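Local coordinates for protein amidase, hydantoinase/carbamoylase family (Paraburkholderia phymatum, PDB 6C0D) that probably hydrolyses N-carbamoyl-L-amino acids as a homodimeric, zinc-dependent amidase of the peptidase M20 family, at residues A250-I255 / A288-Q293; N307-L312 / A324-C329; E110-L115 / V126-W131. One frame throughout, in Å; residues are numbered along the deposited sequence. Where two conformers were deposited one is given.

Interactions 1 and 2 sit side by side, their centres about 10 Å apart, in the domain of strands and two helices whose residues also touch the second subunit. Strand 283-296 of interaction 1 runs on into helix 299-317 of interaction 2, and the two contacts touch where L292 CD2 lies 3.7 Å from L309 CD2 and F251 CZ lies 3.7 Å from L312 CB. Interaction 3 lies on the other side of the chain's centre, about 45 Å from both by centres, in the domain that holds the zinc site of H89, D100 and H196. There the side chain of V128 is about 11 Å from that of the zinc ligand H89, whereas interactions 1 and 2 lie away from the metal site.

Interaction 1 (A250-I255 / A288-Q293); sequences AFIAHI and AVLHLQ
I252 and I255, one turn apart on helix 244-262, meet L290 and L292, which point to the same face of strand 283-296. The two pairs meet in different ways. I252 and L290 run alongside one another in opposite senses, so that flank meets flank: L290 CD2 lies 3.6 Å from I252 CG1 and 3.9 Å from I252 CD1, and one methyl touches two successive carbons of the isoleucine. L290 tucks CG into the cramped site flanked by both its backbone N and its carbonyl carbon (chi1 66°), and from there CD2 is carried to the helix.

The ends of I255 and L292 instead meet head-on, and more loosely, with I255 CD1 4.2 Å from L292 CD2. That same CD1 also stands in the plane of the F251 ring, at its edge. In L292 the CG is turned to the far side from the backbone N (chi1 175°), unlike in L290, and the two leucines therefore approach the helix differently although they share a strand face.

Around the contact, F251 meets the ring of F226 and packs on V313 of helix 299-317, while I252 packs on I274 and on V249 of the second subunit. All four touching side chains are buried and purely aliphatic. Helix and strand are thus held here by dispersion and exclusion of water, without the directional restraint of a polar bond, and the fit rests on the shapes of the branched chains.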
loop_
_atom_site.group_PDB
_atom_site.type_symbol
_atom_site.label_atom_id
_atom_site.label_comp_id
_atom_site.label_asym_id
_atom_site.label_seq_id
_atom_site.Cartn_x
_atom_site.Cartn_y
_atom_site.Cartn_z
ATOM N N ALA A 250 -3.998 -14.378 1.790
ATOM C CA ALA A 250 -4.174 -15.744 2.283
ATOM C C ALA A 250 -3.091 -16.087 3.302
ATOM O O ALA A 250 -3.346 -16.763 4.305
ATOM C CB ALA A 250 -4.115 -16.734 1.115
ATOM N N PHE A 251 -1.873 -15.631 3.052
ATOM C CA PHE A 251 -0.770 -15.955 3.946
ATOM C C PHE A 251 -0.984 -15.336 5.320
ATOM O O PHE A 251 -0.639 -15.949 6.334
ATOM C CB PHE A 251 0.548 -15.491 3.330
ATOM C CG PHE A 251 1.777 -16.138 3.964
ATOM C CD1 PHE A 251 2.372 -17.248 3.378
ATOM C CD2 PHE A 251 2.279 -15.668 5.162
ATOM C CE1 PHE A 251 3.495 -17.861 3.966
ATOM C CE2 PHE A 251 3.396 -16.291 5.762
ATOM C CZ PHE A 251 3.993 -17.370 5.159
ATOM N N ILE A 252 -1.574 -14.143 5.386
ATOM C CA ILE A 252 -1.785 -13.521 6.691
ATOM C C ILE A 252 -2.671 -14.407 7.554
ATOM O O ILE A 252 -2.443 -14.539 8.763
ATOM C CB ILE A 252 -2.361 -12.101 6.533
ATOM C CG1 ILE A 252 -1.281 -11.161 5.981
ATOM C CG2 ILE A 252 -2.875 -11.555 7.901
ATOM C CD1 ILE A 252 -1.811 -9.723 5.626
ATOM N N ALA A 253 -3.674 -15.057 6.950
ATOM C CA ALA A 253 -4.516 -15.948 7.748
ATOM C C ALA A 253 -3.708 -17.117 8.296
ATOM O O ALA A 253 -3.971 -17.585 9.407
ATOM C CB ALA A 253 -5.709 -16.463 6.935
ATOM N N HIS A 254 -2.736 -17.625 7.522
ATOM C CA HIS A 254 -1.862 -18.669 8.067
ATOM C C HIS A 254 -1.034 -18.159 9.237
ATOM O O HIS A 254 -0.813 -18.893 10.212
ATOM C CB HIS A 254 -0.933 -19.213 6.986
ATOM C CG HIS A 254 -1.652 -19.908 5.877
ATOM N ND1 HIS A 254 -1.110 -20.059 4.620
ATOM C CD2 HIS A 254 -2.875 -20.482 5.828
ATOM C CE1 HIS A 254 -1.970 -20.692 3.842
ATOM N NE2 HIS A 254 -3.047 -20.967 4.551
ATOM N N ILE A 255 -0.523 -16.929 9.143
ATOM C CA ILE A 255 0.238 -16.363 10.260
ATOM C C ILE A 255 -0.634 -16.297 11.508
ATOM O O ILE A 255 -0.221 -16.697 12.609
ATOM C CB ILE A 255 0.780 -14.966 9.894
ATOM C CG1 ILE A 255 1.873 -15.059 8.821
ATOM C CG2 ILE A 255 1.329 -14.228 11.157
ATOM C CD1 ILE A 255 2.273 -13.683 8.250
ATOM N N ALA A 288 3.905 -8.385 -4.328
ATOM C CA ALA A 288 3.256 -7.862 -3.135
ATOM C C ALA A 288 4.205 -8.062 -1.960
ATOM O O ALA A 288 4.953 -9.046 -1.920
ATOM C CB ALA A 288 1.923 -8.560 -2.868
ATOM N N VAL A 289 4.161 -7.148 -0.994
ATOM C CA VAL A 289 5.026 -7.243 0.180
ATOM C C VAL A 289 4.249 -6.788 1.407
ATOM O O VAL A 289 3.454 -5.841 1.346
ATOM C CB VAL A 289 6.325 -6.421 -0.007
ATOM C CG1 VAL A 289 6.001 -4.959 -0.243
ATOM C CG2 VAL A 289 7.256 -6.575 1.217
ATOM N N LEU A 290 4.451 -7.493 2.520
ATOM C CA LEU A 290 3.912 -7.039 3.792
ATOM C C LEU A 290 5.068 -6.859 4.766
ATOM O O LEU A 290 6.121 -7.489 4.627
ATOM C CB LEU A 290 2.864 -8.011 4.375
ATOM C CG LEU A 290 3.258 -9.428 4.846
ATOM C CD1 LEU A 290 3.978 -9.438 6.230
ATOM C CD2 LEU A 290 2.017 -10.286 4.932
ATOM N N HIS A 291 4.858 -5.994 5.745
ATOM C CA HIS A 291 5.766 -5.840 6.872
ATOM C C HIS A 291 5.106 -6.445 8.105
ATOM O O HIS A 291 3.938 -6.147 8.396
ATOM C CB HIS A 291 6.094 -4.363 7.096
ATOM C CG HIS A 291 6.799 -3.724 5.938
ATOM N ND1 HIS A 291 7.501 -2.544 6.050
ATOM C CD2 HIS A 291 6.909 -4.105 4.644
ATOM C CE1 HIS A 291 8.027 -2.234 4.877
ATOM N NE2 HIS A 291 7.683 -3.166 4.008
ATOM N N LEU A 292 5.841 -7.313 8.806
ATOM C CA LEU A 292 5.340 -8.052 9.954
ATOM C C LEU A 292 6.238 -7.772 11.150
ATOM O O LEU A 292 7.468 -7.813 11.029
ATOM C CB LEU A 292 5.324 -9.565 9.686
ATOM C CG LEU A 292 4.931 -10.474 10.852
ATOM C CD1 LEU A 292 3.425 -10.326 11.127
ATOM C CD2 LEU A 292 5.278 -11.923 10.558
ATOM N N GLN A 293 5.626 -7.490 12.293
ATOM C CA GLN A 293 6.363 -7.347 13.546
ATOM C C GLN A 293 5.724 -8.277 14.559
ATOM O O GLN A 293 4.514 -8.490 14.519
ATOM C CB GLN A 293 6.302 -5.906 14.064
ATOM C CG GLN A 293 7.105 -5.657 15.347
ATOM C CD GLN A 293 6.905 -4.232 15.829
ATOM O OE1 GLN A 293 6.006 -3.962 16.617
ATOM N NE2 GLN A 293 7.720 -3.309 15.321
#

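Interaction 2 (N307-L312 / A324-C329); sequences NALVAL and AELIAC
Helix 299-317 packs on strand 323-328, the next strand in the chain, in the helix-on-sheet layer of what is probably the smaller, satellite domain of this M20-family enzyme; backbone bonds of E325 with R225 and of I327 with Q223 pair the strand antiparallel with strand 210-227. One strand residue, L326, makes the contact. It points to the helix and divides its two methyls between neighbouring helix residues: CD1 lies 3.7 Å from L309 CD2 and 4.0 Å from L309 CG, whereas CD2 lies 3.9 Å from V310 CG2. In L326 a first torsion of -176° carries CG toward the helix, and chi2 of 70° turns CD1 to L309 and CD2 to V310.

L309 crosses it at a slant, and V310 at about a right angle. The two halves differ in burial: L309 is buried and also packs on F222 of strand 210-227, while V310 is exposed, so the CD2 side of L326 probably lies nearer solvent. V313, a turn beyond L309, adds to the cover over L326, and F222 touches L326 too. A helix packed through the branched end of L326 onto an antiparallel sheet is consistent with the satellite, dimerisation domain of M20-family enzymes.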
loop_
_atom_site.group_PDB
_atom_site.type_symbol
_atom_site.label_atom_id
_atom_site.label_comp_id
_atom_site.label_asym_id
_atom_site.label_seq_id
_atom_site.Cartn_x
_atom_site.Cartn_y
_atom_site.Cartn_z
ATOM N N ASN A 307 10.324 -19.637 14.148
ATOM C CA ASN A 307 10.424 -20.934 13.484
ATOM C C ASN A 307 9.130 -21.291 12.758
ATOM O O ASN A 307 9.166 -21.900 11.677
ATOM C CB ASN A 307 10.782 -22.018 14.497
ATOM C CG ASN A 307 12.150 -21.788 15.122
ATOM O OD1 ASN A 307 13.018 -21.170 14.506
ATOM N ND2 ASN A 307 12.343 -22.273 16.347
ATOM N N ALA A 308 7.981 -20.957 13.354
ATOM C CA ALA A 308 6.693 -21.232 12.721
ATOM C C ALA A 308 6.530 -20.421 11.441
ATOM O O ALA A 308 6.000 -20.920 10.432
ATOM C CB ALA A 308 5.549 -20.915 13.696
ATOM N N LEU A 309 6.994 -19.175 11.458
ATOM C CA LEU A 309 6.910 -18.343 10.257
ATOM C C LEU A 309 7.793 -18.895 9.147
ATOM O O LEU A 309 7.365 -18.986 7.992
ATOM C CB LEU A 309 7.298 -16.904 10.602
ATOM C CG LEU A 309 7.308 -15.865 9.478
ATOM C CD1 LEU A 309 5.894 -15.633 8.898
ATOM C CD2 LEU A 309 7.860 -14.568 10.023
ATOM N N VAL A 310 9.026 -19.284 9.484
ATOM C CA VAL A 310 9.896 -19.928 8.503
ATOM C C VAL A 310 9.225 -21.173 7.937
ATOM O O VAL A 310 9.254 -21.419 6.726
ATOM C CB VAL A 310 11.264 -20.257 9.132
ATOM C CG1 VAL A 310 12.098 -21.107 8.167
ATOM C CG2 VAL A 310 11.992 -18.972 9.472
ATOM N N ALA A 311 8.594 -21.970 8.803
ATOM C CA ALA A 311 7.955 -23.194 8.338
ATOM C C ALA A 311 6.754 -22.887 7.450
ATOM O O ALA A 311 6.510 -23.598 6.470
ATOM C CB ALA A 311 7.555 -24.058 9.532
ATOM N N LEU A 312 6.000 -21.828 7.769
ATOM C CA LEU A 312 4.879 -21.433 6.917
ATOM C C LEU A 312 5.343 -21.062 5.512
ATOM O O LEU A 312 4.670 -21.374 4.521
ATOM C CB LEU A 312 4.135 -20.249 7.531
ATOM C CG LEU A 312 3.188 -20.501 8.697
ATOM C CD1 LEU A 312 2.591 -19.148 9.155
ATOM C CD2 LEU A 312 2.084 -21.490 8.290
ATOM N N ALA A 324 6.786 -17.256 -2.090
ATOM C CA ALA A 324 6.950 -16.428 -0.901
ATOM C C ALA A 324 8.422 -16.334 -0.514
ATOM O O ALA A 324 9.183 -17.298 -0.647
ATOM C CB ALA A 324 6.152 -16.986 0.285
ATOM N N GLU A 325 8.823 -15.167 -0.005
ATOM C CA GLU A 325 10.229 -14.920 0.292
ATOM C C GLU A 325 10.328 -14.117 1.580
ATOM O O GLU A 325 9.815 -12.997 1.651
ATOM C CB GLU A 325 10.898 -14.178 -0.859
ATOM C CG GLU A 325 12.356 -13.868 -0.628
ATOM C CD GLU A 325 12.925 -13.026 -1.749
ATOM O OE1 GLU A 325 13.911 -12.296 -1.503
ATOM O OE2 GLU A 325 12.370 -13.092 -2.871
ATOM N N LEU A 326 10.982 -14.680 2.591
ATOM C CA LEU A 326 11.046 -14.067 3.915
ATOM C C LEU A 326 12.381 -13.357 4.085
ATOM O O LEU A 326 13.437 -13.950 3.830
ATOM C CB LEU A 326 10.876 -15.134 4.996
ATOM C CG LEU A 326 10.814 -14.685 6.453
ATOM C CD1 LEU A 326 9.531 -13.948 6.726
ATOM C CD2 LEU A 326 10.952 -15.900 7.356
ATOM N N ILE A 327 12.338 -12.103 4.540
ATOM C CA ILE A 327 13.544 -11.295 4.719
ATOM C C ILE A 327 13.582 -10.789 6.152
ATOM O O ILE A 327 12.694 -10.040 6.574
ATOM C CB ILE A 327 13.596 -10.116 3.737
ATOM C CG1 ILE A 327 13.464 -10.637 2.304
ATOM C CG2 ILE A 327 14.894 -9.354 3.908
ATOM C CD1 ILE A 327 12.974 -9.611 1.353
ATOM N N ALA A 328 14.606 -11.186 6.897
ATOM C CA ALA A 328 14.745 -10.687 8.262
ATOM C C ALA A 328 15.216 -9.237 8.234
ATOM O O ALA A 328 16.051 -8.858 7.412
ATOM C CB ALA A 328 15.742 -11.543 9.054
ATOM N N CYS A 329 14.651 -8.416 9.109
ATOM C CA CYS A 329 15.097 -7.038 9.250
ATOM C C CYS A 329 16.130 -6.931 10.356
ATOM O O CYS A 329 16.074 -7.653 11.356
ATOM C CB CYS A 329 13.926 -6.113 9.571
ATOM S SG CYS A 329 12.694 -6.149 8.296
#

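Interaction 3 (E110-L115 / V126-W131); sequences EIARAL and VDVASW
A112 is the small residue at the middle of this contact, its CB resting against methyls of two valines, V126 and V128, on the same face of strand 125-130: V128 CG2 lies 3.9 Å away and V126 CG1 4.0 Å. Both valines share one rotamer, with CG1 anti to the backbone N, yet they offer different methyls to the alanine. V126 also uses its other branch, placing CG2 3.9 Å from L115 CD2; the two side chains cross at about a right angle. L115 reaches there with a first torsion of -92°, well away from a staggered value.

The axes of 110-115 and 126-130 run nearly antiparallel (161°) and approach to 8.4 Å, as expected where the helix of the beta-alpha-beta unit 83-88, 102-117, 125-130 in the zinc-binding domain returns against its second strand. The helix also carries charge, turned from the strand. R113 grips E110 side-on, NE and NH2 both binding OE1; R113 NH2, at 2.8 Å from E110 OE1, meets it nearly along the C-O axis, whereas NE comes from above the carboxylate plane. Beyond this pair, E110 OE2 forms a salt bridge with R20 NH2, and R113 NH1 forms one with D24 OD2.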
loop_
_atom_site.group_PDB
_atom_site.type_symbol
_atom_site.label_atom_id
_atom_site.label_comp_id
_atom_site.label_asym_id
_atom_site.label_seq_id
_atom_site.Cartn_x
_atom_site.Cartn_y
_atom_site.Cartn_z
ATOM N N GLU A 110 13.064 14.193 42.103
ATOM C CA GLU A 110 12.288 14.385 43.324
ATOM C C GLU A 110 12.627 13.321 44.353
ATOM O O GLU A 110 12.666 13.597 45.558
ATOM C CB GLU A 110 10.789 14.354 43.022
ATOM C CG GLU A 110 9.918 14.449 44.285
ATOM C CD GLU A 110 10.139 15.728 45.080
ATOM O OE1 GLU A 110 10.602 16.741 44.498
ATOM O OE2 GLU A 110 9.853 15.728 46.302
ATOM N N ILE A 111 12.848 12.091 43.896
ATOM C CA ILE A 111 13.192 11.017 44.826
ATOM C C ILE A 111 14.533 11.293 45.478
ATOM O O ILE A 111 14.689 11.108 46.689
ATOM C CB ILE A 111 13.168 9.659 44.104
ATOM C CG1 ILE A 111 11.716 9.335 43.700
ATOM C CG2 ILE A 111 13.738 8.547 45.017
ATOM C CD1 ILE A 111 11.613 8.203 42.679
ATOM N N ALA A 112 15.509 11.784 44.703
ATOM C CA ALA A 112 16.789 12.175 45.309
ATOM C C ALA A 112 16.587 13.258 46.359
ATOM O O ALA A 112 17.142 13.183 47.465
ATOM C CB ALA A 112 17.753 12.649 44.228
ATOM N N ARG A 113 15.751 14.261 46.044
ATOM C CA ARG A 113 15.476 15.319 47.005
ATOM C C ARG A 113 14.803 14.755 48.249
ATOM O O ARG A 113 15.233 15.017 49.378
ATOM C CB ARG A 113 14.613 16.412 46.351
ATOM C CG ARG A 113 15.403 17.287 45.348
ATOM C CD ARG A 113 14.562 18.474 44.831
ATOM N NE ARG A 113 13.369 18.028 44.101
ATOM C CZ ARG A 113 13.011 18.448 42.888
ATOM N NH1 ARG A 113 13.739 19.355 42.243
ATOM N NH2 ARG A 113 11.896 17.975 42.331
ATOM N N ALA A 114 13.747 13.960 48.063
ATOM C CA ALA A 114 12.978 13.483 49.207
ATOM C C ALA A 114 13.795 12.537 50.088
ATOM O O ALA A 114 13.701 12.599 51.319
ATOM C CB ALA A 114 11.695 12.801 48.722
ATOM N N LEU A 115 14.602 11.652 49.490
ATOM C CA LEU A 115 15.394 10.756 50.335
ATOM C C LEU A 115 16.459 11.529 51.094
ATOM O O LEU A 115 16.814 11.157 52.226
ATOM C CB LEU A 115 16.022 9.632 49.503
ATOM C CG LEU A 115 15.181 8.339 49.403
ATOM C CD1 LEU A 115 13.804 8.619 48.798
ATOM C CD2 LEU A 115 15.904 7.237 48.604
ATOM N N VAL A 126 21.799 8.468 45.796
ATOM C CA VAL A 126 20.877 8.366 44.662
ATOM C C VAL A 126 21.430 9.234 43.536
ATOM O O VAL A 126 21.659 10.431 43.742
ATOM C CB VAL A 126 19.459 8.826 45.035
ATOM C CG1 VAL A 126 18.526 8.725 43.799
ATOM C CG2 VAL A 126 18.922 7.998 46.220
ATOM N N ASP A 127 21.676 8.629 42.366
ATOM C CA ASP A 127 22.089 9.335 41.153
ATOM C C ASP A 127 20.861 9.535 40.264
ATOM O O ASP A 127 19.921 8.738 40.308
ATOM C CB ASP A 127 23.143 8.554 40.341
ATOM C CG ASP A 127 24.450 8.286 41.097
ATOM O OD1 ASP A 127 24.770 8.953 42.111
ATOM O OD2 ASP A 127 25.210 7.408 40.617
ATOM N N VAL A 128 20.867 10.598 39.449
ATOM C CA VAL A 128 19.740 10.892 38.564
ATOM C C VAL A 128 20.241 11.058 37.137
ATOM O O VAL A 128 21.227 11.763 36.905
ATOM C CB VAL A 128 18.993 12.168 39.027
ATOM C CG1 VAL A 128 17.797 12.449 38.136
ATOM C CG2 VAL A 128 18.562 12.023 40.485
ATOM N N ALA A 129 19.525 10.480 36.163
ATOM C CA ALA A 129 20.009 10.507 34.784
ATOM C C ALA A 129 18.924 10.865 33.777
ATOM O O ALA A 129 17.774 10.429 33.903
ATOM C CB ALA A 129 20.598 9.153 34.374
ATOM N N SER A 130 19.317 11.635 32.756
ATOM C CA SER A 130 18.572 11.741 31.498
ATOM C C SER A 130 19.494 11.246 30.388
ATOM O O SER A 130 20.388 11.980 29.949
ATOM C CB SER A 130 18.101 13.170 31.226
ATOM O OG SER A 130 17.522 13.257 29.927
ATOM N N TRP A 131 19.289 10.005 29.943
ATOM C CA TRP A 131 20.138 9.434 28.900
ATOM C C TRP A 131 19.833 10.082 27.560
ATOM O O TRP A 131 18.670 10.158 27.156
ATOM C CB TRP A 131 19.912 7.928 28.788
ATOM C CG TRP A 131 19.874 7.206 30.095
ATOM C CD1 TRP A 131 18.795 6.572 30.658
ATOM C CD2 TRP A 131 20.958 7.050 31.019
ATOM N NE1 TRP A 131 19.155 6.014 31.866
ATOM C CE2 TRP A 131 20.472 6.300 32.115
ATOM C CE3 TRP A 131 22.302 7.462 31.018
ATOM C CZ2 TRP A 131 21.276 5.954 33.199
ATOM C CZ3 TRP A 131 23.099 7.132 32.107
ATOM C CH2 TRP A 131 22.584 6.383 33.180
#